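Local coordinates for protein acyl-CoA thioester hydrolase ybgC (Escherichia coli K-12, PDB 3GRH) that is a putative thioesterase of the outer membrane, built on the pectinesterase beta-helix but neither binding pectin nor showing pectinesterase activity, at residues A[70-81]-A[102-113]; A[92-100]-A[121-132]. All blocks are in the same frame, centred on the assembly; numbering follows the deposited sequence.

Contact 1. Residues A[70-81]-A[102-113]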
loop_
_atom_site.group_PDB
_atom_site.type_symbol
_atom_site.label_atom_id
_atom_site.label_comp_id
_atom_site.label_asym_id
_atom_site.label_seq_id
_atom_site.Cartn_x
_atom_site.Cartn_y
_atom_site.Cartn_z
ATOM N N THR A 70 -18.287 -9.344 0.343
ATOM C CA THR A 70 -19.345 -10.281 0.698
ATOM C C THR A 70 -19.022 -11.605 0.108
ATOM O O THR A 70 -18.777 -11.663 -1.078
ATOM C CB THR A 70 -20.682 -9.911 0.034
ATOM O OG1 THR A 70 -21.015 -8.560 0.338
ATOM C CG2 THR A 70 -21.804 -10.854 0.505
ATOM N N LEU A 71 -18.954 -12.642 0.906
ATOM C CA LEU A 71 -18.577 -13.920 0.317
ATOM C C LEU A 71 -19.795 -14.713 -0.096
ATOM O O LEU A 71 -20.824 -14.658 0.558
ATOM C CB LEU A 71 -17.782 -14.695 1.334
ATOM C CG LEU A 71 -16.459 -14.023 1.734
ATOM C CD1 LEU A 71 -15.758 -15.079 2.618
ATOM C CD2 LEU A 71 -15.546 -13.486 0.567
ATOM N N PRO A 72 -19.660 -15.476 -1.181
ATOM C CA PRO A 72 -20.751 -16.202 -1.794
ATOM C C PRO A 72 -20.966 -17.463 -1.030
ATOM O O PRO A 72 -20.077 -17.913 -0.307
ATOM C CB PRO A 72 -20.157 -16.513 -3.181
ATOM C CG PRO A 72 -18.734 -16.789 -2.880
ATOM C CD PRO A 72 -18.385 -15.708 -1.884
ATOM N N ALA A 73 -22.110 -18.105 -1.232
ATOM C CA ALA A 73 -22.343 -19.358 -0.562
ATOM C C ALA A 73 -21.451 -20.441 -1.125
ATOM O O ALA A 73 -21.012 -21.345 -0.398
ATOM C CB ALA A 73 -23.812 -19.714 -0.659
ATOM N N GLN A 74 -21.106 -20.298 -2.411
ATOM C CA GLN A 74 -20.196 -21.198 -3.095
ATOM C C GLN A 74 -19.148 -20.441 -3.899
ATOM O O GLN A 74 -19.480 -19.593 -4.709
ATOM C CB GLN A 74 -20.950 -22.141 -4.052
ATOM C CG GLN A 74 -21.549 -23.340 -3.329
ATOM C CD GLN A 74 -20.479 -24.365 -2.969
ATOM O OE1 GLN A 74 -19.697 -24.811 -3.826
ATOM N NE2 GLN A 74 -20.413 -24.716 -1.692
ATOM N N PRO A 75 -17.869 -20.731 -3.679
ATOM C CA PRO A 75 -16.955 -20.031 -4.579
ATOM C C PRO A 75 -16.897 -20.576 -5.996
ATOM O O PRO A 75 -17.352 -21.674 -6.270
ATOM C CB PRO A 75 -15.607 -20.232 -3.916
ATOM C CG PRO A 75 -15.787 -21.484 -3.091
ATOM C CD PRO A 75 -17.188 -21.549 -2.670
ATOM N N ASP A 76 -16.346 -19.773 -6.899
ATOM C CA ASP A 76 -16.171 -20.187 -8.277
ATOM C C ASP A 76 -15.016 -21.151 -8.423
ATOM O O ASP A 76 -15.094 -22.070 -9.263
ATOM C CB ASP A 76 -15.963 -18.980 -9.186
ATOM C CG ASP A 76 -17.186 -18.085 -9.232
ATOM O OD1 ASP A 76 -18.172 -18.490 -9.875
ATOM O OD2 ASP A 76 -17.200 -16.988 -8.645
ATOM N N PHE A 77 -13.966 -20.907 -7.656
ATOM C CA PHE A 77 -12.755 -21.707 -7.670
ATOM C C PHE A 77 -12.244 -21.887 -6.258
ATOM O O PHE A 77 -12.482 -21.068 -5.376
ATOM C CB PHE A 77 -11.677 -21.008 -8.478
ATOM C CG PHE A 77 -12.092 -20.707 -9.873
ATOM C CD1 PHE A 77 -12.046 -21.704 -10.820
ATOM C CD2 PHE A 77 -12.617 -19.481 -10.218
ATOM C CE1 PHE A 77 -12.484 -21.479 -12.138
ATOM C CE2 PHE A 77 -13.027 -19.240 -11.511
ATOM C CZ PHE A 77 -12.963 -20.228 -12.467
ATOM N N VAL A 78 -11.614 -23.058 -6.049
ATOM C CA VAL A 78 -11.002 -23.380 -4.777
ATOM C C VAL A 78 -9.562 -23.827 -4.942
ATOM O O VAL A 78 -9.325 -24.820 -5.627
ATOM C CB VAL A 78 -11.723 -24.476 -4.028
ATOM C CG1 VAL A 78 -11.064 -24.636 -2.677
ATOM C CG2 VAL A 78 -13.213 -24.117 -3.847
ATOM N N VAL A 79 -8.630 -23.169 -4.250
ATOM C CA VAL A 79 -7.223 -23.501 -4.328
ATOM C C VAL A 79 -6.881 -24.218 -3.057
ATOM O O VAL A 79 -7.271 -23.790 -1.946
ATOM C CB VAL A 79 -6.367 -22.234 -4.486
ATOM C CG1 VAL A 79 -4.931 -22.616 -4.552
ATOM C CG2 VAL A 79 -6.739 -21.403 -5.714
ATOM N N GLY A 80 -6.161 -25.334 -3.173
ATOM C CA GLY A 80 -5.880 -26.134 -2.026
ATOM C C GLY A 80 -4.899 -27.204 -2.372
ATOM O O GLY A 80 -4.435 -27.293 -3.506
ATOM N N PRO A 81 -4.653 -28.104 -1.415
ATOM C CA PRO A 81 -3.750 -29.220 -1.647
ATOM C C PRO A 81 -4.367 -30.188 -2.621
ATOM O O PRO A 81 -5.581 -30.419 -2.601
ATOM C CB PRO A 81 -3.617 -29.866 -0.277
ATOM C CG PRO A 81 -4.614 -29.227 0.610
ATOM C CD PRO A 81 -5.282 -28.126 -0.081
ATOM N N LYS A 102 -12.609 -16.689 -18.658
ATOM C CA LYS A 102 -14.062 -16.635 -18.884
ATOM C C LYS A 102 -14.539 -15.355 -19.576
ATOM O O LYS A 102 -15.626 -15.323 -20.137
ATOM C CB LYS A 102 -14.799 -16.768 -17.567
ATOM C CG LYS A 102 -14.721 -18.123 -16.923
ATOM C CD LYS A 102 -15.760 -18.127 -15.865
ATOM C CE LYS A 102 -15.633 -19.246 -14.862
ATOM N NZ LYS A 102 -16.584 -18.895 -13.733
ATOM N N ARG A 103 -13.745 -14.291 -19.469
ATOM C CA ARG A 103 -14.043 -12.986 -20.083
ATOM C C ARG A 103 -15.367 -12.446 -19.663
ATOM O O ARG A 103 -16.116 -11.907 -20.472
ATOM C CB ARG A 103 -13.937 -13.024 -21.601
ATOM C CG ARG A 103 -12.837 -13.884 -22.071
ATOM C CD ARG A 103 -11.481 -13.305 -21.879
ATOM N NE ARG A 103 -10.478 -14.306 -22.266
ATOM C CZ ARG A 103 -9.172 -14.220 -22.032
ATOM N NH1 ARG A 103 -8.656 -13.153 -21.443
ATOM N NH2 ARG A 103 -8.368 -15.219 -22.408
ATOM N N THR A 104 -15.644 -12.565 -18.378
ATOM C CA THR A 104 -16.927 -12.136 -17.851
ATOM C C THR A 104 -16.856 -10.827 -17.066
ATOM O O THR A 104 -15.826 -10.512 -16.497
ATOM C CB THR A 104 -17.529 -13.181 -16.894
ATOM O OG1 THR A 104 -18.856 -12.759 -16.492
ATOM C CG2 THR A 104 -16.662 -13.441 -15.707
ATOM N N ASN A 105 -17.966 -10.109 -17.067
ATOM C CA ASN A 105 -18.149 -8.850 -16.298
ATOM C C ASN A 105 -18.543 -9.119 -14.850
ATOM O O ASN A 105 -18.437 -8.218 -13.960
ATOM C CB ASN A 105 -19.286 -7.998 -16.914
ATOM C CG ASN A 105 -18.939 -7.415 -18.247
ATOM O OD1 ASN A 105 -17.768 -7.234 -18.588
ATOM N ND2 ASN A 105 -19.975 -7.088 -19.025
ATOM N N LYS A 106 -18.946 -10.349 -14.571
ATOM C CA LYS A 106 -19.368 -10.711 -13.245
ATOM C C LYS A 106 -18.172 -10.973 -12.372
ATOM O O LYS A 106 -17.159 -11.519 -12.803
ATOM C CB LYS A 106 -20.287 -11.926 -13.268
ATOM C CG LYS A 106 -21.760 -11.533 -13.376
ATOM C CD LYS A 106 -22.735 -12.702 -13.031
ATOM C CE LYS A 106 -22.288 -13.542 -11.770
ATOM N NZ LYS A 106 -22.894 -12.934 -10.500
ATOM N N ARG A 107 -18.318 -10.590 -11.109
ATOM C CA ARG A 107 -17.267 -10.860 -10.122
ATOM C C ARG A 107 -17.088 -12.351 -9.871
ATOM O O ARG A 107 -18.103 -13.115 -9.766
ATOM C CB ARG A 107 -17.609 -10.181 -8.787
ATOM C CG ARG A 107 -16.659 -10.441 -7.758
ATOM C CD ARG A 107 -16.844 -9.593 -6.501
ATOM N NE ARG A 107 -16.566 -8.208 -6.782
ATOM C CZ ARG A 107 -15.328 -7.693 -6.906
ATOM N NH1 ARG A 107 -14.259 -8.438 -6.775
ATOM N NH2 ARG A 107 -15.203 -6.445 -7.260
ATOM N N GLN A 108 -15.822 -12.801 -9.793
ATOM C CA GLN A 108 -15.501 -14.186 -9.497
ATOM C C GLN A 108 -14.782 -14.305 -8.223
ATOM O O GLN A 108 -14.003 -13.420 -7.900
ATOM C CB GLN A 108 -14.682 -14.791 -10.587
ATOM C CG GLN A 108 -15.436 -14.699 -11.824
ATOM C CD GLN A 108 -14.758 -15.318 -12.916
ATOM O OE1 GLN A 108 -14.848 -16.528 -13.096
ATOM N NE2 GLN A 108 -14.111 -14.507 -13.717
ATOM N N TYR A 109 -15.092 -15.367 -7.491
ATOM C CA TYR A 109 -14.590 -15.599 -6.159
ATOM C C TYR A 109 -13.724 -16.840 -6.117
ATOM O O TYR A 109 -14.158 -17.899 -6.559
ATOM C CB TYR A 109 -15.763 -15.798 -5.215
ATOM C CG TYR A 109 -16.593 -14.563 -5.033
ATOM C CD1 TYR A 109 -16.338 -13.713 -4.003
ATOM C CD2 TYR A 109 -17.677 -14.312 -5.868
ATOM C CE1 TYR A 109 -17.083 -12.588 -3.835
ATOM C CE2 TYR A 109 -18.465 -13.162 -5.671
ATOM C CZ TYR A 109 -18.097 -12.313 -4.659
ATOM O OH TYR A 109 -18.802 -11.162 -4.332
ATOM N N ILE A 110 -12.510 -16.675 -5.587
ATOM C CA ILE A 110 -11.528 -17.727 -5.488
ATOM C C ILE A 110 -11.229 -17.911 -4.028
ATOM O O ILE A 110 -10.712 -17.025 -3.367
ATOM C CB ILE A 110 -10.233 -17.387 -6.240
ATOM C CG1 ILE A 110 -10.526 -17.179 -7.693
ATOM C CG2 ILE A 110 -9.200 -18.551 -6.046
ATOM C CD1 ILE A 110 -9.373 -16.502 -8.509
ATOM N N ALA A 111 -11.613 -19.053 -3.493
ATOM C CA ALA A 111 -11.317 -19.407 -2.079
ATOM C C ALA A 111 -9.982 -20.078 -2.022
ATOM O O ALA A 111 -9.690 -20.884 -2.904
ATOM C CB ALA A 111 -12.415 -20.330 -1.502
ATOM N N VAL A 112 -9.185 -19.772 -1.008
ATOM C CA VAL A 112 -7.877 -20.398 -0.838
ATOM C C VAL A 112 -7.849 -21.093 0.548
ATOM O O VAL A 112 -8.080 -20.486 1.579
ATOM C CB VAL A 112 -6.724 -19.384 -0.944
ATOM C CG1 VAL A 112 -5.431 -20.202 -0.891
ATOM C CG2 VAL A 112 -6.764 -18.564 -2.234
ATOM N N MET A 113 -7.619 -22.411 0.530
ATOM C CA MET A 113 -7.584 -23.224 1.719
ATOM C C MET A 113 -6.300 -22.968 2.481
ATOM O O MET A 113 -5.289 -22.592 1.919
ATOM C CB MET A 113 -7.657 -24.708 1.362
ATOM C CG MET A 113 -8.990 -25.076 0.828
ATOM S SD MET A 113 -9.179 -26.803 0.569
ATOM C CE MET A 113 -9.033 -27.480 2.236
HETATM O O HOH W 1 -17.675 -8.959 -2.547
HETATM O O HOH W 2 -19.201 -15.557 -9.733
#
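Asp-76 and Tyr-109 open the pairing of two parallel strands, 77-79 and 108-112, where 77-79 is an outermost strand of a parallel sheet of the beta-helix. The carbonyl of Tyr-109 accepts from both Asp-76 N and Phe-77 N, and the bonds then alternate in parallel register through Phe-77 O, Ala-111 O and Val-79 O, ending at Met-113 N, 2.9 Å from Val-79 O. Asp-76 can be followed outward. Its CB lies 3.4 Å from Tyr-109 O; CG stands anti to the carbonyl carbon (chi1 -65°), which brings the carboxylate alongside the start of the neighbouring strand. There OD2 takes the N-H of Tyr-109 on its anti lone pair at 2.9 Å, nearly straight at 166°, and also receives a water that donates to Arg-107 O as well. The other oxygen, OD1, is 4.2 Å from Lys-102 NZ, too far for a salt bridge. The lysine's NZ instead bonds Gln-108 OE1, while Lys-102 CE rests 3.7 Å from Phe-77 CZ; Gln-108 OE1 meets the edge of the same ring at CE2. The amide of Gln-108 is tied down at its other end by Ala-99 O of helix 92-100. The Tyr-109 ring has Pro-72 CD over one face, 3.9 Å from the ring centroid, a CH-pi contact that the rigid proline ring can offer without much loss of freedom. The OH of Tyr-109 donates to a water that also accepts from Thr-70 N. Further along, beta-branched Val-79 sets CG2 against Ile-110 CG2 on the helix side, whereas on the other face small Ala-111 accommodates the ring of Pro-75. A short acidic side chain thus prolongs the backbone ladder at its start, and the nearby lysine probably steadies its negative charge.

Contact 2. Residues A[92-100]-A[121-132]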
loop_
_atom_site.group_PDB
_atom_site.type_symbol
_atom_site.label_atom_id
_atom_site.label_comp_id
_atom_site.label_asym_id
_atom_site.label_seq_id
_atom_site.Cartn_x
_atom_site.Cartn_y
_atom_site.Cartn_z
ATOM N N ILE A 92 -2.400 -20.584 -7.041
ATOM C CA ILE A 92 -3.327 -19.476 -7.073
ATOM C C ILE A 92 -3.357 -18.861 -8.449
ATOM O O ILE A 92 -4.446 -18.544 -9.000
ATOM C CB ILE A 92 -2.999 -18.415 -6.031
ATOM C CG1 ILE A 92 -3.028 -19.076 -4.616
ATOM C CG2 ILE A 92 -3.902 -17.248 -6.202
ATOM C CD1 ILE A 92 -2.581 -18.218 -3.539
ATOM N N GLN A 93 -2.198 -18.826 -9.107
ATOM C CA GLN A 93 -2.151 -18.327 -10.472
ATOM C C GLN A 93 -3.027 -19.121 -11.402
ATOM O O GLN A 93 -3.687 -18.528 -12.249
ATOM C CB GLN A 93 -0.737 -18.273 -11.046
ATOM C CG GLN A 93 -0.622 -17.588 -12.362
ATOM C CD GLN A 93 -0.826 -16.122 -12.247
ATOM O OE1 GLN A 93 -0.015 -15.482 -11.637
ATOM N NE2 GLN A 93 -1.832 -15.593 -12.884
ATOM N N ALA A 94 -3.088 -20.442 -11.249
ATOM C CA ALA A 94 -3.934 -21.255 -12.104
ATOM C C ALA A 94 -5.405 -20.935 -11.954
ATOM O O ALA A 94 -6.179 -20.991 -12.949
ATOM C CB ALA A 94 -3.636 -22.719 -11.826
ATOM N N ALA A 95 -5.844 -20.677 -10.721
ATOM C CA ALA A 95 -7.220 -20.319 -10.478
ATOM C C ALA A 95 -7.510 -18.944 -11.025
ATOM O O ALA A 95 -8.566 -18.709 -11.516
ATOM C CB ALA A 95 -7.539 -20.338 -8.947
ATOM N N VAL A 96 -6.619 -17.988 -10.823
ATOM C CA VAL A 96 -6.779 -16.646 -11.426
ATOM C C VAL A 96 -6.912 -16.731 -12.916
ATOM O O VAL A 96 -7.774 -16.134 -13.486
ATOM C CB VAL A 96 -5.619 -15.707 -11.052
ATOM C CG1 VAL A 96 -5.609 -14.424 -11.898
ATOM C CG2 VAL A 96 -5.645 -15.384 -9.549
ATOM N N ASP A 97 -6.027 -17.500 -13.583
ATOM C CA ASP A 97 -6.142 -17.728 -14.994
ATOM C C ASP A 97 -7.467 -18.322 -15.389
ATOM O O ASP A 97 -8.039 -17.847 -16.344
ATOM C CB ASP A 97 -5.005 -18.615 -15.467
ATOM C CG ASP A 97 -3.636 -17.978 -15.386
ATOM O OD1 ASP A 97 -3.509 -16.800 -15.039
ATOM O OD2 ASP A 97 -2.605 -18.672 -15.714
ATOM N N ALA A 98 -7.991 -19.281 -14.617
ATOM C CA ALA A 98 -9.245 -19.875 -14.973
ATOM C C ALA A 98 -10.383 -18.878 -14.862
ATOM O O ALA A 98 -11.378 -19.010 -15.583
ATOM C CB ALA A 98 -9.560 -21.101 -14.095
ATOM N N ALA A 99 -10.255 -17.939 -13.933
ATOM C CA ALA A 99 -11.247 -16.890 -13.790
ATOM C C ALA A 99 -11.186 -15.927 -14.965
ATOM O O ALA A 99 -12.202 -15.522 -15.548
ATOM C CB ALA A 99 -11.024 -16.121 -12.468
ATOM N N ILE A 100 -9.990 -15.526 -15.320
ATOM C CA ILE A 100 -9.779 -14.527 -16.377
ATOM C C ILE A 100 -10.209 -15.019 -17.754
ATOM O O ILE A 100 -10.842 -14.266 -18.487
ATOM C CB ILE A 100 -8.325 -14.076 -16.440
ATOM C CG1 ILE A 100 -7.929 -13.377 -15.172
ATOM C CG2 ILE A 100 -8.106 -13.128 -17.677
ATOM C CD1 ILE A 100 -8.631 -12.091 -14.904
ATOM N N VAL A 121 1.688 -14.230 -7.891
ATOM C CA VAL A 121 0.270 -14.250 -8.327
ATOM C C VAL A 121 0.148 -12.921 -9.052
ATOM O O VAL A 121 0.280 -11.847 -8.458
ATOM C CB VAL A 121 -0.673 -14.269 -7.162
ATOM C CG1 VAL A 121 -2.115 -14.157 -7.641
ATOM C CG2 VAL A 121 -0.504 -15.524 -6.316
ATOM N N TYR A 122 -0.121 -12.993 -10.334
ATOM C CA TYR A 122 -0.338 -11.805 -11.174
ATOM C C TYR A 122 -1.799 -11.819 -11.598
ATOM O O TYR A 122 -2.307 -12.804 -12.167
ATOM C CB TYR A 122 0.510 -11.888 -12.394
ATOM C CG TYR A 122 1.995 -11.625 -12.245
ATOM C CD1 TYR A 122 2.582 -11.343 -11.001
ATOM C CD2 TYR A 122 2.806 -11.768 -13.329
ATOM C CE1 TYR A 122 3.930 -11.163 -10.871
ATOM C CE2 TYR A 122 4.142 -11.606 -13.185
ATOM C CZ TYR A 122 4.673 -11.264 -11.993
ATOM O OH TYR A 122 6.070 -11.062 -11.882
ATOM N N VAL A 123 -2.503 -10.734 -11.263
ATOM C CA VAL A 123 -3.955 -10.647 -11.565
ATOM C C VAL A 123 -4.090 -9.559 -12.605
ATOM O O VAL A 123 -3.876 -8.401 -12.319
ATOM C CB VAL A 123 -4.814 -10.296 -10.348
ATOM C CG1 VAL A 123 -6.311 -10.464 -10.666
ATOM C CG2 VAL A 123 -4.500 -11.255 -9.176
ATOM N N PRO A 124 -4.435 -9.909 -13.821
ATOM C CA PRO A 124 -4.465 -8.906 -14.892
ATOM C C PRO A 124 -5.685 -8.052 -14.899
ATOM O O PRO A 124 -6.677 -8.304 -14.211
ATOM C CB PRO A 124 -4.381 -9.791 -16.155
ATOM C CG PRO A 124 -5.026 -10.995 -15.749
ATOM C CD PRO A 124 -4.602 -11.265 -14.383
ATOM N N ALA A 125 -5.553 -6.942 -15.606
ATOM C CA ALA A 125 -6.725 -6.137 -15.925
ATOM C C ALA A 125 -7.722 -7.027 -16.681
ATOM O O ALA A 125 -7.355 -7.863 -17.515
ATOM C CB ALA A 125 -6.309 -4.918 -16.733
ATOM N N ALA A 126 -8.999 -6.868 -16.320
ATOM C CA ALA A 126 -10.058 -7.702 -16.858
ATOM C C ALA A 126 -11.329 -6.918 -16.695
ATOM O O ALA A 126 -11.399 -6.069 -15.858
ATOM C CB ALA A 126 -10.156 -8.960 -16.048
ATOM N N PRO A 127 -12.332 -7.246 -17.480
ATOM C CA PRO A 127 -13.641 -6.624 -17.357
ATOM C C PRO A 127 -14.378 -6.853 -16.061
ATOM O O PRO A 127 -15.272 -6.022 -15.714
ATOM C CB PRO A 127 -14.430 -7.290 -18.466
ATOM C CG PRO A 127 -13.691 -8.502 -18.859
ATOM C CD PRO A 127 -12.270 -8.158 -18.634
ATOM N N GLY A 128 -14.132 -7.984 -15.416
ATOM C CA GLY A 128 -14.743 -8.306 -14.158
ATOM C C GLY A 128 -13.728 -8.307 -12.999
ATOM O O GLY A 128 -12.492 -8.523 -13.210
ATOM N N GLY A 129 -14.272 -8.062 -11.807
ATOM C CA GLY A 129 -13.499 -8.119 -10.551
ATOM C C GLY A 129 -13.193 -9.532 -10.083
ATOM O O GLY A 129 -13.905 -10.456 -10.330
ATOM N N ILE A 130 -12.038 -9.684 -9.459
ATOM C CA ILE A 130 -11.665 -10.921 -8.834
ATOM C C ILE A 130 -11.613 -10.734 -7.327
ATOM O O ILE A 130 -11.009 -9.759 -6.861
ATOM C CB ILE A 130 -10.279 -11.351 -9.282
ATOM C CG1 ILE A 130 -10.288 -11.616 -10.774
ATOM C CG2 ILE A 130 -9.865 -12.667 -8.549
ATOM C CD1 ILE A 130 -10.988 -12.860 -11.130
ATOM N N THR A 131 -12.262 -11.649 -6.591
ATOM C CA THR A 131 -12.143 -11.710 -5.101
ATOM C C THR A 131 -11.372 -12.922 -4.720
ATOM O O THR A 131 -11.719 -14.008 -5.088
ATOM C CB THR A 131 -13.497 -11.713 -4.440
ATOM O OG1 THR A 131 -14.209 -10.511 -4.806
ATOM C CG2 THR A 131 -13.357 -11.778 -2.918
ATOM N N LEU A 132 -10.290 -12.754 -3.978
ATOM C CA LEU A 132 -9.475 -13.873 -3.494
ATOM C C LEU A 132 -9.498 -13.832 -1.976
ATOM O O LEU A 132 -9.199 -12.791 -1.394
ATOM C CB LEU A 132 -8.044 -13.717 -4.010
ATOM C CG LEU A 132 -7.063 -14.779 -3.641
ATOM C CD1 LEU A 132 -7.368 -16.073 -4.363
ATOM C CD2 LEU A 132 -5.661 -14.292 -3.962
#
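Helix 92-100 runs nearly along strand 121-123, their axes 16° apart and 7.9 Å at closest approach, and almost against strand 130-132, at 155°. It caps the N-terminal end of the right-handed parallel beta-helix of the pectinesterase family, lying over apolar side chains of the first coils, as a capping helix does. Gln-93 makes the polar join. With CG anti to the backbone N (chi1 -172°) and the chain bent at chi2, its amide lies alongside Tyr-122 and pairs with both backbone groups of that residue: Tyr-122 N gives its hydrogen to Gln-93 OE1 at 2.8 Å, and Gln-93 NE2 donates to Tyr-122 O at 2.9 Å, in the carbonyl plane. The second NE2 hydrogen goes to Asp-97 OD1, one helical turn on, and Tyr-167 OH also bonds OE1, so the amide is fixed against flipping. A leucine in its place would probably leave the N-H and C=O of Tyr-122 without these buried partners and would take from Asp-97 OD1 the hydrogen of NE2. The remaining contacts are apolar: branched and small aliphatic side chains fill the space between the helix and the two strands, which lie in different sheets. Ile-92 rests CG2 against both methyls of Val-121 and reaches Leu-132; Val-96 turns CG1 over the backbone of Tyr-122 and Val-123. At the far end Ile-100 and Pro-124 meet tip to tip, CG1 to CG at 3.8 Å, and Ile-100 CD1 touches Ala-126 CB. Ala-99 is small enough for Ile-130 to approach directly, its CD1 3.5 Å from Ala-99 CB.

How the contacts relate
Contact 1 is partly buried and edges the fold, whereas contact 2 is buried, where the capping helix meets the first coils. The two interlock along the chain: helix 92-100 falls between the strands of contact 1, and strand 108-112 between the segments of contact 2. They also share a sheet, since 108-112 lies beside 130-134, with Gln-108 O near Thr-131 N and Ile-110 N near Thr-131 O as probable hydrogen bonds and Val-112 packed on Leu-132. Contact 1 is knit mainly by backbone bonds, with charge and water where it begins; contact 2 relies on aliphatic packing around one glutamine amide. Both lie away from the predicted nucleophile.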